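PDB 4WY8: esterase from Rhizomucor miehei CAU432, which hydrolyses carboxylic esters as a fungal carboxylesterase of the alpha/beta hydrolase fold. Local coordinates for residues A[58-63]-A[135-140]; A[98-103]-A[161-166]; A[106-109]-A[114-117]. All blocks are in the same frame, centred on the assembly; numbering follows the deposited sequence.

Overall arrangement
All three contacts reach the same mixed sheet of an alpha/beta hydrolase fold. Along the chain the segments come in the order 58-63, 98-103, 106-109, 114-117, 135-140 and 161-166, so interactions 1 and 2 interlock, and interaction 3 is nested within both. Interaction 1 joins an outermost strand and the turn after it to helix 130-143, its centre about 21 Å from that of interaction 2 and about 20 Å from that of interaction 3. Helix 101-111 serves interactions 2 and 3, whose centres are about 11 Å apart and which meet where His100 CB packs on Phe117 CE2 at 4.0 Å. Interaction 2 thus ties the turn leading into this helix to the probable nucleophile elbow, and interaction 3 ties the helix to the sheet.

Interaction 1: A[58-63]-A[135-140]; sequences INRKNG and CLDAVV
Arg60 and Asp137 each set their CG beside the backbone N and anti to the carbonyl carbon, and a bend at chi3 of Arg60 (-98°) then turns its guanidinium to the acid. The pair bridges two parts of the alpha/beta hydrolase fold: the turn that follows strand 51-59, an outermost strand of the sheet, and helix 130-143, which packs over one side of it. Arg60 NH1 gives a hydrogen bond to Asp137 OD2 at 2.5 Å, part of a salt bridge and bent to 145° at the hydrogen; its exact length is doubtful. The two side chains cross at about a right angle, and so do their flat groups. OD2 receives the donor on its anti side, a little out of the carboxylate plane, and the acid is likewise tilted from the guanidinium plane, a one-point grip instead of the paired, coplanar form. Arg60 is also steadied from its own turn, where NE makes a weak hydrogen bond to Ser64 OG, and both partners touch Ile66 of the adjacent strand 65-73. Deeper in, Ile58 adds an apolar contact: its buried CD1 comes to 4.1 Å from Ala138 CA, while its backbone is hydrogen-bonded to Ile66. The same carboxylate oxygen lies beside the aliphatic part of the arginine, Arg60 CD standing 3.1 Å from Asp137 OD2.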
ATOM      1  N   ILE A  58       1.892 -20.146 -28.385  1.00 26.29           N
ATOM      2  CA  ILE A  58       1.431 -21.454 -27.972  1.00 28.99           C
ATOM      3  C   ILE A  58       0.282 -21.806 -28.917  1.00 34.68           C
ATOM      4  O   ILE A  58      -0.638 -21.013 -29.142  1.00 35.54           O
ATOM      5  CB  ILE A  58       1.069 -21.498 -26.460  1.00 29.94           C
ATOM      6  CG1 ILE A  58      -0.033 -20.538 -26.068  1.00 28.55           C
ATOM      7  CG2 ILE A  58       2.310 -21.168 -25.625  1.00 26.73           C
ATOM      8  CD1 ILE A  58      -0.219 -20.494 -24.540  1.00 20.09           C
ATOM      9  N   ASN A  59       0.380 -23.009 -29.480  1.00 41.74           N
ATOM     10  CA  ASN A  59      -0.561 -23.538 -30.471  1.00 47.03           C
ATOM     11  C   ASN A  59      -1.621 -24.447 -29.869  1.00 48.73           C
ATOM     12  O   ASN A  59      -1.290 -25.515 -29.347  1.00 53.34           O
ATOM     13  CB  ASN A  59       0.210 -24.300 -31.553  1.00 35.93           C
ATOM     14  CG  ASN A  59       1.138 -23.406 -32.344  1.00 41.54           C
ATOM     15  OD1 ASN A  59       0.692 -22.568 -33.127  1.00 47.68           O
ATOM     16  ND2 ASN A  59       2.441 -23.559 -32.123  1.00 42.18           N
ATOM     17  N   ARG A  60      -2.889 -24.042 -29.941  1.00 46.55           N
ATOM     18  CA  ARG A  60      -3.958 -24.893 -29.423  1.00 51.95           C
ATOM     19  C   ARG A  60      -4.270 -26.053 -30.364  1.00 57.98           C
ATOM     20  O   ARG A  60      -3.592 -26.257 -31.379  1.00 60.37           O
ATOM     21  CB  ARG A  60      -5.240 -24.102 -29.115  1.00 45.47           C
ATOM     22  CG  ARG A  60      -5.069 -23.058 -28.029  1.00 35.25           C
ATOM     23  CD  ARG A  60      -6.414 -22.496 -27.557  1.00 34.60           C
ATOM     24  NE  ARG A  60      -6.748 -21.225 -28.198  1.00 34.92           N
ATOM     25  CZ  ARG A  60      -7.576 -20.315 -27.689  1.00 36.14           C
ATOM     26  NH1 ARG A  60      -8.172 -20.516 -26.519  1.00 29.78           N
ATOM     27  NH2 ARG A  60      -7.809 -19.193 -28.358  1.00 43.01           N
ATOM     28  N   LYS A  61      -5.305 -26.806 -30.000  1.00 65.21           N
ATOM     29  CA  LYS A  61      -5.578 -28.117 -30.577  1.00 64.32           C
ATOM     30  C   LYS A  61      -5.965 -28.060 -32.048  1.00 64.24           C
ATOM     31  O   LYS A  61      -5.523 -28.880 -32.858  1.00 58.99           O
ATOM     32  CB  LYS A  61      -6.703 -28.752 -29.759  1.00 62.76           C
ATOM     33  CG  LYS A  61      -6.670 -30.247 -29.601  1.00 61.01           C
ATOM     34  CD  LYS A  61      -8.042 -30.726 -29.168  1.00 57.86           C
ATOM     35  CE  LYS A  61      -7.945 -32.052 -28.439  1.00 58.68           C
ATOM     36  NZ  LYS A  61      -8.624 -31.988 -27.112  1.00 51.98           N
ATOM     37  N   ASN A  62      -6.730 -27.036 -32.396  1.00 62.09           N
ATOM     38  CA  ASN A  62      -7.294 -26.923 -33.726  1.00 54.17           C
ATOM     39  C   ASN A  62      -6.406 -26.190 -34.720  1.00 58.59           C
ATOM     40  O   ASN A  62      -6.629 -26.258 -35.932  1.00 59.85           O
ATOM     41  CB  ASN A  62      -8.647 -26.231 -33.631  1.00 54.82           C
ATOM     42  CG  ASN A  62      -8.566 -24.903 -32.905  1.00 48.78           C
ATOM     43  OD1 ASN A  62      -7.487 -24.331 -32.740  1.00 53.36           O
ATOM     44  ND2 ASN A  62      -9.713 -24.383 -32.507  1.00 48.27           N
ATOM     45  N   GLY A  63      -5.422 -25.460 -34.207  1.00 60.24           N
ATOM     46  CA  GLY A  63      -4.465 -24.789 -35.062  1.00 52.48           C
ATOM     47  C   GLY A  63      -4.415 -23.315 -34.737  1.00 51.34           C
ATOM     48  O   GLY A  63      -3.684 -22.560 -35.373  1.00 53.57           O
ATOM     49  N   CYS A 135      -6.771 -16.318 -21.957  1.00 16.17           N
ATOM     50  CA  CYS A 135      -5.951 -16.048 -20.774  1.00 18.26           C
ATOM     51  C   CYS A 135      -5.837 -17.270 -19.865  1.00 21.03           C
ATOM     52  O   CYS A 135      -4.743 -17.591 -19.337  1.00 22.12           O
ATOM     53  CB  CYS A 135      -6.513 -14.853 -19.985  1.00 17.22           C
ATOM     54  SG  CYS A 135      -6.413 -13.266 -20.902  1.00 17.95           S
ATOM     55  N   LEU A 136      -6.969 -17.946 -19.689  1.00 20.23           N
ATOM     56  CA  LEU A 136      -7.005 -19.171 -18.915  1.00 18.29           C
ATOM     57  C   LEU A 136      -6.113 -20.194 -19.582  1.00 17.89           C
ATOM     58  O   LEU A 136      -5.274 -20.807 -18.931  1.00 15.10           O
ATOM     59  CB  LEU A 136      -8.443 -19.688 -18.789  1.00 14.52           C
ATOM     60  CG  LEU A 136      -8.592 -21.041 -18.096  1.00 22.74           C
ATOM     61  CD1 LEU A 136      -8.222 -21.014 -16.587  1.00 17.02           C
ATOM     62  CD2 LEU A 136     -10.021 -21.531 -18.287  1.00 32.38           C
ATOM     63  N   ASP A 137      -6.236 -20.327 -20.896  1.00 19.29           N
ATOM     64  CA  ASP A 137      -5.372 -21.252 -21.624  1.00 18.89           C
ATOM     65  C   ASP A 137      -3.880 -20.932 -21.446  1.00 20.97           C
ATOM     66  O   ASP A 137      -3.037 -21.838 -21.380  1.00 23.27           O
ATOM     67  CB  ASP A 137      -5.703 -21.238 -23.111  1.00 19.71           C
ATOM     68  CG  ASP A 137      -6.898 -22.112 -23.459  1.00 28.62           C
ATOM     69  OD1 ASP A 137      -7.344 -22.908 -22.598  1.00 28.57           O
ATOM     70  OD2 ASP A 137      -7.379 -22.007 -24.614  1.00 32.86           O
ATOM     71  N   ALA A 138      -3.550 -19.647 -21.408  1.00 15.83           N
ATOM     72  CA  ALA A 138      -2.163 -19.229 -21.185  1.00 19.19           C
ATOM     73  C   ALA A 138      -1.649 -19.608 -19.789  1.00 15.71           C
ATOM     74  O   ALA A 138      -0.540 -20.125 -19.648  1.00 18.81           O
ATOM     75  CB  ALA A 138      -2.030 -17.744 -21.398  1.00 18.55           C
ATOM     76  N   VAL A 139      -2.448 -19.345 -18.759  1.00 20.57           N
ATOM     77  CA  VAL A 139      -2.072 -19.756 -17.402  1.00 17.21           C
ATOM     78  C   VAL A 139      -1.900 -21.277 -17.308  1.00 19.76           C
ATOM     79  O   VAL A 139      -0.916 -21.772 -16.745  1.00 16.10           O
ATOM     80  CB  VAL A 139      -3.116 -19.303 -16.360  1.00 17.54           C
ATOM     81  CG1 VAL A 139      -2.790 -19.873 -14.973  1.00 15.09           C
ATOM     82  CG2 VAL A 139      -3.211 -17.775 -16.314  1.00 13.40           C
ATOM     83  N   VAL A 140      -2.854 -22.016 -17.874  1.00 20.41           N
ATOM     84  CA  VAL A 140      -2.797 -23.479 -17.881  1.00 17.26           C
ATOM     85  C   VAL A 140      -1.539 -23.967 -18.577  1.00 21.10           C
ATOM     86  O   VAL A 140      -0.897 -24.914 -18.121  1.00 23.41           O
ATOM     87  CB  VAL A 140      -4.045 -24.094 -18.575  1.00 23.47           C
ATOM     88  CG1 VAL A 140      -3.854 -25.592 -18.831  1.00 25.87           C
ATOM     89  CG2 VAL A 140      -5.285 -23.835 -17.752  1.00 13.35           C
TER

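Interaction 2: A[98-103]-A[161-166]; sequences LTHRRT and AGDSAG
His100 and Asp163 approach from opposite directions and meet through a hydrogen bond, a buried His-carboxylate pair whose Asp163 belongs to the probable nucleophile elbow, where strand 159-163 turns into helix 165-179. The imidazole NE2 donates to Asp163 OD2 at 2.9 Å with an angle of 156° at the hydrogen. The acceptor lies almost exactly in the ring plane, at the ring edge, and uses its syn side, somewhat out of the carboxylate plane; ring and carboxylate are turned 54° against each other. Asp163 reaches the ring because its CG sits between the backbone N and the carbonyl carbon, the crowded position (chi1 61°). Its other oxygen, OD1, accepts a weak hydrogen bond from Gly89 N, beside His88 in a sequence resembling the oxyanion-hole motif of the hormone-sensitive lipase family.

At the other ring nitrogen, ND1 is hydrogen-bonded to Thr99 OG1 at 2.7 Å, and Thr99 OG1 is bonded in turn to Ser96 N, so both ring nitrogens are engaged and the ring's rotation is fixed. Packing completes the setting: the rings of His100 and His88 meet at a slant, and Phe86 touches both His100 and Asp163.

Among backbone features, Gly166 N bonds to Asp163 O across the tight turn. Ser164, the probable nucleophile, occupies its apex with a strained backbone of positive phi, and its OG is hydrogen-bonded to His291 NE2.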
ATOM      1  N   LEU A  98       2.962  -2.440 -26.109  1.00 16.12           N
ATOM      2  CA  LEU A  98       3.594  -1.128 -26.225  1.00 16.74           C
ATOM      3  C   LEU A  98       3.037  -0.162 -25.172  1.00 14.17           C
ATOM      4  O   LEU A  98       3.797   0.529 -24.482  1.00 13.08           O
ATOM      5  CB  LEU A  98       3.392  -0.572 -27.654  1.00 20.08           C
ATOM      6  CG  LEU A  98       4.050   0.748 -28.082  1.00 23.23           C
ATOM      7  CD1 LEU A  98       5.587   0.726 -27.955  1.00 15.43           C
ATOM      8  CD2 LEU A  98       3.609   1.156 -29.511  1.00 21.67           C
ATOM      9  N   THR A  99       1.717  -0.121 -25.013  1.00 13.31           N
ATOM     10  CA  THR A  99       1.156   0.777 -24.012  1.00 10.89           C
ATOM     11  C   THR A  99       1.607   0.377 -22.612  1.00 14.43           C
ATOM     12  O   THR A  99       1.775   1.233 -21.723  1.00 14.92           O
ATOM     13  CB  THR A  99      -0.368   0.804 -24.049  1.00 13.05           C
ATOM     14  OG1 THR A  99      -0.893  -0.506 -23.805  1.00 14.77           O
ATOM     15  CG2 THR A  99      -0.841   1.286 -25.411  1.00 15.88           C
ATOM     16  N   HIS A 100       1.841  -0.914 -22.408  1.00 10.34           N
ATOM     17  CA  HIS A 100       2.178  -1.380 -21.063  1.00 11.27           C
ATOM     18  C   HIS A 100       3.640  -1.739 -20.942  1.00 12.16           C
ATOM     19  O   HIS A 100       4.054  -2.359 -19.954  1.00 11.76           O
ATOM     20  CB  HIS A 100       1.309  -2.574 -20.671  1.00 10.44           C
ATOM     21  CG  HIS A 100      -0.122  -2.210 -20.428  1.00 10.27           C
ATOM     22  ND1 HIS A 100      -0.960  -1.768 -21.430  1.00  8.36           N
ATOM     23  CD2 HIS A 100      -0.846  -2.174 -19.279  1.00 11.16           C
ATOM     24  CE1 HIS A 100      -2.151  -1.494 -20.914  1.00 11.51           C
ATOM     25  NE2 HIS A 100      -2.108  -1.729 -19.613  1.00 12.63           N
ATOM     26  N   ARG A 101       4.417  -1.360 -21.955  1.00 13.28           N
ATOM     27  CA  ARG A 101       5.843  -1.644 -21.955  1.00 12.33           C
ATOM     28  C   ARG A 101       6.518  -1.098 -20.703  1.00 13.76           C
ATOM     29  O   ARG A 101       7.341  -1.769 -20.078  1.00 11.93           O
ATOM     30  CB  ARG A 101       6.515  -1.054 -23.199  1.00 10.37           C
ATOM     31  CG  ARG A 101       8.039  -1.185 -23.149  1.00 15.46           C
ATOM     32  CD  ARG A 101       8.685  -0.628 -24.407  1.00 16.48           C
ATOM     33  NE  ARG A 101       8.405   0.795 -24.545  1.00 15.58           N
ATOM     34  CZ  ARG A 101       8.606   1.493 -25.656  1.00 15.14           C
ATOM     35  NH1 ARG A 101       9.085   0.899 -26.734  1.00 14.21           N
ATOM     36  NH2 ARG A 101       8.329   2.785 -25.678  1.00 13.13           N
ATOM     37  N   ARG A 102       6.210   0.141 -20.356  1.00 11.63           N
ATOM     38  CA  ARG A 102       6.858   0.755 -19.201  1.00 11.73           C
ATOM     39  C   ARG A 102       6.573  -0.066 -17.926  1.00 13.11           C
ATOM     40  O   ARG A 102       7.486  -0.510 -17.213  1.00 13.94           O
ATOM     41  CB  ARG A 102       6.374   2.210 -19.065  1.00 12.75           C
ATOM     42  CG  ARG A 102       6.796   2.918 -17.775  1.00 14.63           C
ATOM     43  CD  ARG A 102       8.253   3.292 -17.768  1.00 10.96           C
ATOM     44  NE  ARG A 102       8.531   4.241 -18.853  1.00 20.26           N
ATOM     45  CZ  ARG A 102       9.703   4.837 -19.054  1.00 17.04           C
ATOM     46  NH1 ARG A 102      10.724   4.609 -18.240  1.00 17.25           N
ATOM     47  NH2 ARG A 102       9.845   5.675 -20.063  1.00 18.83           N
ATOM     48  N   THR A 103       5.286  -0.286 -17.674  1.00 12.11           N
ATOM     49  CA  THR A 103       4.847  -1.031 -16.508  1.00 11.35           C
ATOM     50  C   THR A 103       5.471  -2.432 -16.441  1.00 10.59           C
ATOM     51  O   THR A 103       5.993  -2.854 -15.397  1.00 10.13           O
ATOM     52  CB  THR A 103       3.319  -1.155 -16.525  1.00 15.49           C
ATOM     53  OG1 THR A 103       2.742   0.163 -16.492  1.00 11.90           O
ATOM     54  CG2 THR A 103       2.843  -1.978 -15.333  1.00 12.34           C
ATOM     55  N   ALA A 161      -1.733 -11.146 -12.794  1.00  9.21           N
ATOM     56  CA  ALA A 161      -1.792  -9.741 -12.466  1.00  9.12           C
ATOM     57  C   ALA A 161      -2.303  -8.981 -13.659  1.00 11.32           C
ATOM     58  O   ALA A 161      -2.026  -9.344 -14.793  1.00 12.24           O
ATOM     59  CB  ALA A 161      -0.416  -9.228 -12.055  1.00  8.40           C
ATOM     60  N   GLY A 162      -3.054  -7.924 -13.417  1.00 10.62           N
ATOM     61  CA  GLY A 162      -3.591  -7.170 -14.523  1.00 11.50           C
ATOM     62  C   GLY A 162      -4.199  -5.862 -14.093  1.00 11.36           C
ATOM     63  O   GLY A 162      -4.612  -5.686 -12.919  1.00  9.05           O
ATOM     64  N   ASP A 163      -4.265  -4.938 -15.045  1.00 11.25           N
ATOM     65  CA  ASP A 163      -4.795  -3.604 -14.699  1.00 12.07           C
ATOM     66  C   ASP A 163      -6.117  -3.305 -15.368  1.00 11.80           C
ATOM     67  O   ASP A 163      -6.283  -3.610 -16.538  1.00 14.39           O
ATOM     68  CB  ASP A 163      -3.807  -2.503 -15.081  1.00 13.98           C
ATOM     69  CG  ASP A 163      -3.513  -2.481 -16.565  1.00 17.37           C
ATOM     70  OD1 ASP A 163      -3.073  -3.540 -17.079  1.00 18.05           O
ATOM     71  OD2 ASP A 163      -3.713  -1.419 -17.221  1.00 17.35           O
ATOM     72  N   SER A 164      -7.049  -2.703 -14.642  1.00 13.16           N
ATOM     73  CA  SER A 164      -8.294  -2.277 -15.268  1.00 17.43           C
ATOM     74  C   SER A 164      -9.089  -3.474 -15.840  1.00 18.65           C
ATOM     75  O   SER A 164      -9.437  -4.400 -15.092  1.00 17.39           O
ATOM     76  CB  SER A 164      -7.974  -1.258 -16.375  1.00 17.10           C
ATOM     77  OG  SER A 164      -9.101  -0.478 -16.702  1.00 32.36           O
ATOM     78  N   ALA A 165      -9.325  -3.497 -17.156  1.00 15.29           N
ATOM     79  CA  ALA A 165      -9.968  -4.658 -17.779  1.00 12.80           C
ATOM     80  C   ALA A 165      -9.111  -5.935 -17.618  1.00 13.38           C
ATOM     81  O   ALA A 165      -9.643  -7.055 -17.561  1.00 14.63           O
ATOM     82  CB  ALA A 165     -10.248  -4.393 -19.252  1.00 12.78           C
ATOM     83  N   GLY A 166      -7.794  -5.763 -17.540  1.00  8.97           N
ATOM     84  CA  GLY A 166      -6.890  -6.860 -17.233  1.00 10.49           C
ATOM     85  C   GLY A 166      -7.022  -7.365 -15.797  1.00 13.72           C
ATOM     86  O   GLY A 166      -6.774  -8.536 -15.526  1.00 14.37           O
TER

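Interaction 3: A[106-109]-A[114-117]; sequences ELTV and AVIF
Val115 lays its CG2 methyl against Thr108, with CG2 only 3.2 Å from Thr108 OG1. The two side chains cross obliquely, the hydroxyl oxygen lying over the isopropyl group, 3.6 Å from Val115 CB, while the methyl also nears the helix backbone at Thr108 CA (3.9 Å). This is a van der Waals approach; the polar needs of the hydroxyl are met elsewhere. Turned beside the backbone N (chi1 -62°), Thr108 OG1 is hydrogen-bonded to Val104 O one helical turn earlier and to Thr71 OG1 of strand 65-73. The contact belongs to the beta-alpha-beta crossover formed by strand 83-87, helix 101-111 and strand 114-118, and sits just where the chain leaves the helix for the second strand. Val115 projects toward the helix, and its backbone is hydrogen-bonded to that of Thr71, so Thr71 binds both partners. Leu107 adds an apolar contact: its CD2 comes to 4.3 Å from the same Val115 CG2, which is therefore flanked by a leucine methyl and a threonine hydroxyl. Val104 of the same helix and Phe86 of strand 83-87 also touch Val115.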
ATOM      1  N   GLU A 106       9.391  -2.448 -15.973  1.00 11.03           N
ATOM      2  CA  GLU A 106       9.694  -2.121 -14.559  1.00 14.12           C
ATOM      3  C   GLU A 106       9.363  -3.272 -13.597  1.00 10.78           C
ATOM      4  O   GLU A 106      10.130  -3.589 -12.700  1.00 13.46           O
ATOM      5  CB  GLU A 106       8.936  -0.859 -14.120  1.00 12.99           C
ATOM      6  CG  GLU A 106       9.512   0.455 -14.655  1.00 15.07           C
ATOM      7  CD  GLU A 106      10.892   0.825 -14.082  1.00 19.60           C
ATOM      8  OE1 GLU A 106      11.304   0.290 -13.020  1.00 19.11           O
ATOM      9  OE2 GLU A 106      11.563   1.687 -14.699  1.00 23.02           O
ATOM     10  N   LEU A 107       8.196  -3.873 -13.774  1.00 13.60           N
ATOM     11  CA  LEU A 107       7.790  -5.005 -12.950  1.00 12.26           C
ATOM     12  C   LEU A 107       8.787  -6.163 -13.107  1.00 11.64           C
ATOM     13  O   LEU A 107       9.208  -6.794 -12.146  1.00 10.36           O
ATOM     14  CB  LEU A 107       6.382  -5.441 -13.351  1.00  9.20           C
ATOM     15  CG  LEU A 107       5.744  -6.582 -12.552  1.00 15.76           C
ATOM     16  CD1 LEU A 107       5.608  -6.266 -11.031  1.00  6.77           C
ATOM     17  CD2 LEU A 107       4.396  -6.956 -13.175  1.00  9.10           C
ATOM     18  N   THR A 108       9.162  -6.420 -14.347  1.00 12.05           N
ATOM     19  CA  THR A 108      10.138  -7.442 -14.670  1.00  7.97           C
ATOM     20  C   THR A 108      11.415  -7.254 -13.885  1.00  9.82           C
ATOM     21  O   THR A 108      11.865  -8.197 -13.211  1.00  9.00           O
ATOM     22  CB  THR A 108      10.482  -7.441 -16.166  1.00 11.53           C
ATOM     23  OG1 THR A 108       9.306  -7.748 -16.939  1.00  9.21           O
ATOM     24  CG2 THR A 108      11.600  -8.447 -16.445  1.00  8.03           C
ATOM     25  N   VAL A 109      12.015  -6.060 -13.937  1.00  8.82           N
ATOM     26  CA  VAL A 109      13.319  -5.957 -13.260  1.00 10.42           C
ATOM     27  C   VAL A 109      13.206  -5.732 -11.759  1.00 11.55           C
ATOM     28  O   VAL A 109      14.107  -6.118 -10.995  1.00 12.96           O
ATOM     29  CB  VAL A 109      14.200  -4.830 -13.845  1.00 14.58           C
ATOM     30  CG1 VAL A 109      14.410  -5.063 -15.354  1.00  9.61           C
ATOM     31  CG2 VAL A 109      13.546  -3.475 -13.614  1.00 11.27           C
ATOM     32  N   ALA A 114       9.863 -13.505 -14.535  1.00 13.13           N
ATOM     33  CA  ALA A 114       9.479 -13.580 -15.936  1.00 14.63           C
ATOM     34  C   ALA A 114       8.058 -13.070 -16.046  1.00 13.61           C
ATOM     35  O   ALA A 114       7.130 -13.668 -15.485  1.00 12.79           O
ATOM     36  CB  ALA A 114       9.578 -15.012 -16.480  1.00 11.72           C
ATOM     37  N   VAL A 115       7.872 -11.953 -16.732  1.00 11.78           N
ATOM     38  CA  VAL A 115       6.512 -11.487 -16.941  1.00 11.54           C
ATOM     39  C   VAL A 115       6.003 -12.060 -18.262  1.00 14.09           C
ATOM     40  O   VAL A 115       6.604 -11.886 -19.334  1.00 15.46           O
ATOM     41  CB  VAL A 115       6.411  -9.958 -16.922  1.00  9.15           C
ATOM     42  CG1 VAL A 115       5.001  -9.547 -17.122  1.00  9.53           C
ATOM     43  CG2 VAL A 115       6.900  -9.426 -15.574  1.00 11.10           C
ATOM     44  N   ILE A 116       4.910 -12.798 -18.161  1.00 14.42           N
ATOM     45  CA  ILE A 116       4.309 -13.439 -19.309  1.00 11.65           C
ATOM     46  C   ILE A 116       3.058 -12.666 -19.713  1.00 12.81           C
ATOM     47  O   ILE A 116       1.999 -12.765 -19.095  1.00  9.74           O
ATOM     48  CB  ILE A 116       4.006 -14.904 -18.990  1.00 14.18           C
ATOM     49  CG1 ILE A 116       5.327 -15.603 -18.611  1.00 16.72           C
ATOM     50  CG2 ILE A 116       3.373 -15.591 -20.172  1.00 10.96           C
ATOM     51  CD1 ILE A 116       5.146 -16.922 -17.925  1.00 18.37           C
ATOM     52  N   PHE A 117       3.238 -11.864 -20.753  1.00 12.39           N
ATOM     53  CA  PHE A 117       2.249 -10.941 -21.263  1.00 12.07           C
ATOM     54  C   PHE A 117       1.372 -11.620 -22.318  1.00 13.94           C
ATOM     55  O   PHE A 117       1.834 -11.993 -23.383  1.00 15.25           O
ATOM     56  CB  PHE A 117       2.978  -9.717 -21.856  1.00 16.21           C
ATOM     57  CG  PHE A 117       2.084  -8.542 -22.156  1.00 12.86           C
ATOM     58  CD1 PHE A 117       1.503  -8.393 -23.409  1.00 12.45           C
ATOM     59  CD2 PHE A 117       1.842  -7.574 -21.182  1.00  9.69           C
ATOM     60  CE1 PHE A 117       0.685  -7.294 -23.690  1.00 13.82           C
ATOM     61  CE2 PHE A 117       1.017  -6.496 -21.443  1.00 11.28           C
ATOM     62  CZ  PHE A 117       0.443  -6.350 -22.703  1.00 10.85           C
TER